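Local coordinates for MdbA protein (Corynebacterium diphtheriae, PDB 5C00) that probably catalyses disulfide bond formation in exported proteins as a thiol-disulfide oxidoreductase of the DsbA family, and is essential for viability, pilus assembly and virulence, at residues D30-K41 with I73-R83; T98-Q109 with K155-R166. All coordinates share one frame; numbering follows the deposited sequence.

Overall arrangement
Contact 1 joins strand 32-36 to strand 78-85 and to the end of helix 56-74, within the mixed sheet of the thioredoxin fold. Contact 2 lies among helices, where helix 96-109 meets the end of helix 150-158 and the start of helix 162-180. Their centres are about 21 Å apart. Contact 1 is partly buried and reaches the surface at the turns beyond its strands. Contact 2 is mostly buried. Backbone hydrogen bonds and two salt bridges hold contact 1, whereas contact 2 has no direct hydrogen bond between its segments and rests on apolar packing and water. The two meet at I33, whose CG2 lies 4.0 Å from CB of A108 and whose CD1 packs on L105.

Contact 1 of 2, residues D30-K41 with I73-R83; sequences DSAIVLKAVNAK and IENGDIVVNLR
Strands 32-36 and 78-83 pair antiparallel through I33 with L82 and L35 with V80. They are neighbours in the sheet of the thioredoxin fold, with strand 25-29 beyond the first and strand 45-52 beyond the second. Both of these pairs are hydrogen-bonded, with two backbone bonds each. I33 N donates to L82 O at 2.8 Å, and L82 N returns the bond to I33 O. V34 and N81 form the non-hydrogen-bonded pair between them.

Apolar contacts differ on the two faces. On the face of I33, L35, V80 and L82, CD1 of L35 meets CD1 of L82 at 3.8 Å, and W113 and Y116 of helix 113-125 pack nearby. CD1 of I73, from the end of helix 56-74, reaches CB of L35. On the other face, CG1 of V34 touches CG1 of V79 at 3.6 Å. V34 and N81 lie side by side, and CG2 of V34 rests against OD1 of N81; the amide nitrogen of N81 bonds to I47 O.

One water donates to S31 O and L82 O. Another accepts from A37 N and donates to I73 O and I78 O. G76 closes helix 56-74 in a Schellman motif, near A40.

Two salt bridges close the contact beyond the paired strands. K41 runs extended beside D77, and its NZ meets OD1 of D77 at 2.7 Å. At the other end R83 grips D30 with two nitrogens. D48 and N172 also bind this guanidinium, and CB of A32 lies over one face. R83 NH1 meets D30 O at 2.9 Å in the guanidinium plane, while NH2 reaches D30 OD2 at 3.1 Å from above the carboxylate plane.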
# COMPACT_ATOMS: atom_id res chain seq x y z
N ASP A 30 5.43 13.21 0.38
CA ASP A 30 4.48 13.82 -0.56
C ASP A 30 3.20 13.00 -0.71
O ASP A 30 2.77 12.81 -1.80
CB ASP A 30 5.11 14.03 -1.94
CG ASP A 30 4.16 14.74 -2.93
OD1 ASP A 30 3.39 15.64 -2.52
OD2 ASP A 30 4.14 14.40 -4.13
N SER A 31 2.65 12.54 0.42
CA SER A 31 1.44 11.70 0.48
C SER A 31 1.57 10.27 -0.08
O SER A 31 0.57 9.57 -0.18
CB SER A 31 0.25 12.36 -0.20
OG SER A 31 0.08 13.70 0.23
N ALA A 32 2.78 9.85 -0.44
CA ALA A 32 3.00 8.55 -1.02
C ALA A 32 3.83 7.73 -0.09
O ALA A 32 4.65 8.26 0.72
CB ALA A 32 3.71 8.66 -2.35
N ILE A 33 3.65 6.42 -0.21
CA ILE A 33 4.58 5.51 0.37
C ILE A 33 5.47 5.12 -0.78
O ILE A 33 5.04 4.46 -1.72
CB ILE A 33 3.88 4.30 1.02
CG1 ILE A 33 3.02 4.75 2.21
CG2 ILE A 33 4.92 3.27 1.45
CD1 ILE A 33 1.89 3.81 2.58
N VAL A 34 6.73 5.51 -0.68
CA VAL A 34 7.66 5.36 -1.77
C VAL A 34 8.55 4.14 -1.60
O VAL A 34 9.18 3.98 -0.56
CB VAL A 34 8.52 6.65 -1.93
CG1 VAL A 34 9.30 6.60 -3.24
CG2 VAL A 34 7.64 7.89 -1.93
N LEU A 35 8.56 3.22 -2.57
CA LEU A 35 9.43 2.05 -2.52
C LEU A 35 10.53 2.21 -3.54
O LEU A 35 10.26 2.56 -4.68
CB LEU A 35 8.64 0.78 -2.80
CG LEU A 35 7.44 0.60 -1.89
CD1 LEU A 35 6.78 -0.71 -2.27
CD2 LEU A 35 7.84 0.58 -0.44
N LYS A 36 11.76 2.00 -3.12
CA LYS A 36 12.92 2.27 -3.94
C LYS A 36 14.11 1.47 -3.49
O LYS A 36 14.23 1.15 -2.32
CB LYS A 36 13.26 3.76 -3.83
CG LYS A 36 13.32 4.22 -2.39
CD LYS A 36 13.38 5.75 -2.26
CE LYS A 36 12.54 6.22 -1.08
NZ LYS A 36 12.88 7.63 -0.65
N ALA A 37 14.99 1.14 -4.41
CA ALA A 37 16.26 0.56 -4.07
C ALA A 37 17.11 1.57 -3.28
O ALA A 37 17.00 2.77 -3.49
CB ALA A 37 16.98 0.14 -5.31
N VAL A 38 17.98 1.04 -2.44
CA VAL A 38 19.02 1.83 -1.73
C VAL A 38 19.80 2.72 -2.70
O VAL A 38 19.98 3.93 -2.46
CB VAL A 38 19.93 0.91 -0.89
CG1 VAL A 38 21.14 1.66 -0.33
CG2 VAL A 38 19.13 0.34 0.25
N ASN A 39 20.22 2.12 -3.82
CA ASN A 39 20.96 2.85 -4.84
C ASN A 39 20.15 2.86 -6.13
O ASN A 39 20.56 2.32 -7.14
CB ASN A 39 22.34 2.23 -5.04
CG ASN A 39 23.30 2.54 -3.89
OD1 ASN A 39 23.47 3.70 -3.48
ND2 ASN A 39 23.95 1.51 -3.38
N ALA A 40 18.98 3.46 -6.06
CA ALA A 40 18.15 3.61 -7.22
C ALA A 40 18.86 4.55 -8.19
O ALA A 40 19.56 5.47 -7.78
CB ALA A 40 16.80 4.18 -6.84
N LYS A 41 18.69 4.27 -9.47
CA LYS A 41 19.25 5.11 -10.50
C LYS A 41 18.56 6.47 -10.46
O LYS A 41 17.34 6.58 -10.27
CB LYS A 41 19.05 4.45 -11.86
CG LYS A 41 19.67 3.07 -11.93
CD LYS A 41 19.21 2.33 -13.17
CE LYS A 41 19.78 0.92 -13.21
NZ LYS A 41 19.23 0.19 -14.39
N ILE A 73 11.93 -2.69 -8.83
CA ILE A 73 12.31 -1.82 -7.74
C ILE A 73 13.67 -2.28 -7.23
O ILE A 73 14.56 -1.48 -7.10
CB ILE A 73 11.30 -1.81 -6.57
CG1 ILE A 73 9.93 -1.26 -6.99
CG2 ILE A 73 11.83 -0.97 -5.44
CD1 ILE A 73 8.83 -1.59 -5.98
N GLU A 74 13.84 -3.57 -6.95
CA GLU A 74 15.13 -4.01 -6.36
C GLU A 74 16.30 -3.76 -7.33
O GLU A 74 17.40 -3.47 -6.89
CB GLU A 74 15.06 -5.47 -5.91
CG GLU A 74 14.19 -5.66 -4.70
CD GLU A 74 13.88 -7.12 -4.38
OE1 GLU A 74 13.92 -7.92 -5.32
OE2 GLU A 74 13.53 -7.45 -3.21
N ASN A 75 16.04 -3.84 -8.65
CA ASN A 75 17.01 -3.51 -9.71
C ASN A 75 17.35 -2.04 -9.88
O ASN A 75 18.28 -1.69 -10.62
CB ASN A 75 16.44 -3.91 -11.06
CG ASN A 75 16.47 -5.37 -11.27
OD1 ASN A 75 17.07 -6.10 -10.48
ND2 ASN A 75 15.83 -5.84 -12.34
N GLY A 76 16.58 -1.16 -9.25
CA GLY A 76 16.84 0.27 -9.36
C GLY A 76 16.24 0.93 -10.61
O GLY A 76 16.52 2.11 -10.88
N ASP A 77 15.37 0.21 -11.32
CA ASP A 77 14.79 0.68 -12.59
C ASP A 77 13.54 1.54 -12.44
O ASP A 77 13.21 2.33 -13.34
CB ASP A 77 14.42 -0.51 -13.50
CG ASP A 77 15.66 -1.28 -14.01
OD1 ASP A 77 16.68 -0.62 -14.27
OD2 ASP A 77 15.60 -2.53 -14.11
N ILE A 78 12.78 1.32 -11.36
CA ILE A 78 11.64 2.15 -11.04
C ILE A 78 11.64 2.56 -9.59
O ILE A 78 12.20 1.86 -8.75
CB ILE A 78 10.32 1.44 -11.36
CG1 ILE A 78 10.12 0.17 -10.54
CG2 ILE A 78 10.32 1.08 -12.82
CD1 ILE A 78 8.76 -0.44 -10.78
N VAL A 79 11.05 3.72 -9.33
CA VAL A 79 10.73 4.18 -7.99
C VAL A 79 9.22 4.26 -7.91
O VAL A 79 8.61 4.91 -8.73
CB VAL A 79 11.39 5.52 -7.72
CG1 VAL A 79 10.92 6.11 -6.40
CG2 VAL A 79 12.90 5.30 -7.68
N VAL A 80 8.60 3.53 -6.97
CA VAL A 80 7.14 3.45 -6.92
C VAL A 80 6.51 4.29 -5.82
O VAL A 80 6.76 4.09 -4.62
CB VAL A 80 6.63 1.99 -6.82
CG1 VAL A 80 5.11 2.00 -6.84
CG2 VAL A 80 7.13 1.17 -8.00
N ASN A 81 5.74 5.26 -6.24
CA ASN A 81 4.96 6.01 -5.31
C ASN A 81 3.59 5.37 -5.15
O ASN A 81 2.73 5.55 -5.99
CB ASN A 81 4.81 7.45 -5.77
CG ASN A 81 6.14 8.11 -5.98
OD1 ASN A 81 6.74 8.60 -5.05
ND2 ASN A 81 6.62 8.09 -7.20
N LEU A 82 3.39 4.70 -4.01
CA LEU A 82 2.13 4.10 -3.68
C LEU A 82 1.25 5.20 -3.08
O LEU A 82 1.59 5.78 -2.03
CB LEU A 82 2.27 2.94 -2.70
CG LEU A 82 3.01 1.71 -3.22
CD1 LEU A 82 3.26 0.79 -2.05
CD2 LEU A 82 2.21 1.01 -4.29
N ARG A 83 0.21 5.55 -3.83
CA ARG A 83 -0.72 6.62 -3.51
C ARG A 83 -2.05 6.00 -3.14
O ARG A 83 -2.87 5.63 -4.01
CB ARG A 83 -0.82 7.57 -4.69
CG ARG A 83 0.50 8.33 -4.94
CD ARG A 83 0.37 9.53 -5.89
NE ARG A 83 1.65 10.22 -5.93
CZ ARG A 83 2.09 11.05 -5.00
NH1 ARG A 83 1.36 11.35 -3.94
NH2 ARG A 83 3.30 11.57 -5.10
O HOH W 1 -0.03 6.89 0.06
O HOH W 2 14.50 1.35 -7.28

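Contact 2 of 2, residues T98-Q109 with K155-R166; sequences TKAGAAALAVAQ and KIREGGAKEDFR
F165 fits as a knob into a hole formed by T98, G101, A102 and L105 of helix 96-109. One ring face lies against the helix backbone. CD1 of F165 is 3.4 Å from C of G101, and A102 N stands over the same face toward the rim. CD2 of L105 comes to the ring edge, near its plane. With CG anti to the backbone N (chi1 175°), the ring of F165 projects onto the backbone at G101, which has no side chain in the way. CG2 of T98 meets CD2 of F165 at 3.8 Å.

Small residues continue the contact. CB of A102 touches CG of K162 at 3.6 Å. CB of A161, the N-cap residue of helix 162-180, sits 3.5 Å from A102 O and close to CB of A106. I156 packs its CG1 on CB of A106 and its CD1 against A103 O at 3.6 Å.

The arrangement is consistent with the helical region that DsbA-family proteins add to the thioredoxin fold. The segments 98-109 and 162-166 of these helices lie at 107°, nearly perpendicular. Between helices 150-158 and 162-180 the chain turns through a Schellman motif at G159.

Water and charge lie further out. One water accepts from A161 N and donates weakly to A102 O. NZ of K99 and NZ of K162 are 4.5 Å apart, and both form salt bridges with D94, which probably offsets their like charge. K162 NZ also forms a salt bridge with D136. N86 bonds OG1 of T98, and R166 NE donates to D93 O.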
# COMPACT_ATOMS: atom_id res chain seq x y z
N THR A 98 -10.08 3.07 4.98
CA THR A 98 -9.30 3.91 5.91
C THR A 98 -8.62 3.09 6.98
O THR A 98 -7.46 3.34 7.30
CB THR A 98 -10.14 5.02 6.55
OG1 THR A 98 -10.70 5.83 5.51
CG2 THR A 98 -9.24 5.90 7.49
N LYS A 99 -9.33 2.15 7.59
CA LYS A 99 -8.72 1.30 8.62
C LYS A 99 -7.49 0.52 8.11
O LYS A 99 -6.41 0.52 8.73
CB LYS A 99 -9.76 0.37 9.23
CG LYS A 99 -10.71 1.06 10.16
CD LYS A 99 -11.76 0.08 10.70
CE LYS A 99 -12.56 0.72 11.83
NZ LYS A 99 -13.48 1.76 11.34
N ALA A 100 -7.63 -0.10 6.95
CA ALA A 100 -6.56 -0.88 6.33
C ALA A 100 -5.43 0.06 5.90
O ALA A 100 -4.24 -0.20 6.14
CB ALA A 100 -7.13 -1.63 5.13
N GLY A 101 -5.79 1.16 5.24
CA GLY A 101 -4.82 2.08 4.69
C GLY A 101 -4.05 2.77 5.80
O GLY A 101 -2.83 2.90 5.72
N ALA A 102 -4.72 3.16 6.87
CA ALA A 102 -4.02 3.82 7.96
C ALA A 102 -3.16 2.84 8.79
O ALA A 102 -2.11 3.23 9.30
CB ALA A 102 -5.01 4.52 8.83
N ALA A 103 -3.58 1.57 8.89
CA ALA A 103 -2.76 0.53 9.55
C ALA A 103 -1.45 0.29 8.77
O ALA A 103 -0.36 0.32 9.32
CB ALA A 103 -3.53 -0.76 9.69
N ALA A 104 -1.58 0.19 7.46
CA ALA A 104 -0.44 -0.01 6.59
C ALA A 104 0.47 1.22 6.64
O ALA A 104 1.70 1.04 6.67
CB ALA A 104 -0.88 -0.31 5.17
N LEU A 105 -0.11 2.42 6.63
CA LEU A 105 0.70 3.65 6.80
C LEU A 105 1.50 3.68 8.07
O LEU A 105 2.68 4.05 8.03
CB LEU A 105 -0.13 4.92 6.69
CG LEU A 105 0.65 6.26 6.78
CD1 LEU A 105 1.66 6.43 5.64
CD2 LEU A 105 -0.41 7.35 6.69
N ALA A 106 0.89 3.30 9.20
CA ALA A 106 1.60 3.23 10.48
C ALA A 106 2.85 2.34 10.38
O ALA A 106 3.89 2.64 10.94
CB ALA A 106 0.67 2.78 11.61
N VAL A 107 2.74 1.19 9.72
CA VAL A 107 3.90 0.35 9.50
C VAL A 107 4.95 1.02 8.62
O VAL A 107 6.11 1.01 8.95
CB VAL A 107 3.46 -1.00 8.87
CG1 VAL A 107 4.67 -1.94 8.81
CG2 VAL A 107 2.35 -1.66 9.67
N ALA A 108 4.56 1.60 7.50
CA ALA A 108 5.51 2.29 6.64
C ALA A 108 6.25 3.45 7.34
O ALA A 108 7.45 3.63 7.17
CB ALA A 108 4.82 2.83 5.44
N GLN A 109 5.51 4.19 8.15
CA GLN A 109 6.07 5.30 8.93
C GLN A 109 7.21 4.85 9.85
O GLN A 109 8.14 5.63 10.18
CB GLN A 109 4.91 5.95 9.74
CG GLN A 109 5.34 6.87 10.87
CD GLN A 109 6.06 8.11 10.35
OE1 GLN A 109 6.01 8.40 9.15
NE2 GLN A 109 6.76 8.82 11.24
N LYS A 155 -0.13 2.18 18.05
CA LYS A 155 -0.59 3.24 17.18
C LYS A 155 -1.77 2.78 16.30
O LYS A 155 -2.75 3.50 16.14
CB LYS A 155 0.58 3.69 16.33
CG LYS A 155 0.25 4.67 15.23
CD LYS A 155 1.51 5.10 14.51
CE LYS A 155 2.61 5.54 15.47
NZ LYS A 155 3.55 6.43 14.76
N ILE A 156 -1.68 1.57 15.74
CA ILE A 156 -2.77 1.07 14.94
C ILE A 156 -4.07 0.91 15.78
O ILE A 156 -5.17 1.25 15.34
CB ILE A 156 -2.38 -0.27 14.28
CG1 ILE A 156 -1.21 -0.00 13.30
CG2 ILE A 156 -3.62 -0.90 13.60
CD1 ILE A 156 -0.65 -1.19 12.57
N ARG A 157 -3.93 0.36 16.98
CA ARG A 157 -5.08 0.20 17.88
C ARG A 157 -5.76 1.53 18.18
O ARG A 157 -6.97 1.56 18.32
CB ARG A 157 -4.63 -0.41 19.21
CG ARG A 157 -4.18 -1.82 19.08
CD ARG A 157 -3.99 -2.52 20.42
NE ARG A 157 -3.13 -3.65 20.23
CZ ARG A 157 -3.50 -4.78 19.60
NH1 ARG A 157 -4.74 -4.92 19.17
NH2 ARG A 157 -2.63 -5.76 19.38
N GLU A 158 -4.99 2.60 18.28
CA GLU A 158 -5.48 3.93 18.60
C GLU A 158 -5.81 4.74 17.38
O GLU A 158 -6.27 5.87 17.51
CB GLU A 158 -4.42 4.69 19.44
CG GLU A 158 -4.30 4.21 20.87
CD GLU A 158 -2.95 4.53 21.51
OE1 GLU A 158 -2.13 5.24 20.87
OE2 GLU A 158 -2.69 4.08 22.65
N GLY A 159 -5.59 4.21 16.19
CA GLY A 159 -5.84 4.95 14.94
C GLY A 159 -4.94 6.15 14.75
O GLY A 159 -5.34 7.16 14.12
N GLY A 160 -3.73 6.04 15.30
CA GLY A 160 -2.76 7.13 15.25
C GLY A 160 -2.34 7.65 13.89
O GLY A 160 -2.00 8.83 13.78
N ALA A 161 -2.36 6.82 12.85
CA ALA A 161 -2.00 7.30 11.55
C ALA A 161 -3.24 7.68 10.70
O ALA A 161 -3.09 7.99 9.54
CB ALA A 161 -1.12 6.29 10.80
N LYS A 162 -4.44 7.67 11.27
CA LYS A 162 -5.65 7.90 10.46
C LYS A 162 -5.76 9.31 9.95
O LYS A 162 -6.09 9.55 8.79
CB LYS A 162 -6.91 7.54 11.23
CG LYS A 162 -7.07 6.03 11.42
CD LYS A 162 -8.49 5.70 11.85
CE LYS A 162 -8.66 4.23 12.18
NZ LYS A 162 -9.90 4.00 12.94
N GLU A 163 -5.47 10.27 10.81
CA GLU A 163 -5.59 11.64 10.39
C GLU A 163 -4.67 11.92 9.20
O GLU A 163 -5.07 12.54 8.23
CB GLU A 163 -5.33 12.58 11.58
CG GLU A 163 -6.37 12.48 12.71
CD GLU A 163 -6.18 11.25 13.64
OE1 GLU A 163 -5.15 10.51 13.57
OE2 GLU A 163 -7.11 11.02 14.48
N ASP A 164 -3.42 11.51 9.27
CA ASP A 164 -2.52 11.69 8.14
C ASP A 164 -2.88 10.83 6.94
O ASP A 164 -2.82 11.29 5.77
CB ASP A 164 -1.09 11.47 8.54
CG ASP A 164 -0.48 12.72 9.15
OD1 ASP A 164 -1.05 13.78 9.02
OD2 ASP A 164 0.58 12.61 9.76
N PHE A 165 -3.33 9.63 7.18
CA PHE A 165 -3.80 8.82 6.07
C PHE A 165 -4.93 9.53 5.28
O PHE A 165 -4.91 9.56 4.08
CB PHE A 165 -4.33 7.49 6.55
CG PHE A 165 -4.92 6.71 5.44
CD1 PHE A 165 -4.08 5.96 4.60
CD2 PHE A 165 -6.25 6.73 5.22
CE1 PHE A 165 -4.61 5.29 3.53
CE2 PHE A 165 -6.78 6.04 4.16
CZ PHE A 165 -5.95 5.34 3.31
N ARG A 166 -5.91 10.07 6.00
CA ARG A 166 -7.02 10.82 5.35
C ARG A 166 -6.49 12.02 4.57
O ARG A 166 -6.95 12.30 3.48
CB ARG A 166 -7.98 11.32 6.40
CG ARG A 166 -8.79 10.25 7.10
CD ARG A 166 -9.52 10.83 8.32
NE ARG A 166 -10.15 9.70 9.04
CZ ARG A 166 -10.13 9.49 10.34
NH1 ARG A 166 -9.52 10.32 11.19
NH2 ARG A 166 -10.75 8.40 10.81
O HOH W 3 -3.12 4.11 12.31
O HOH W 4 4.29 4.25 13.05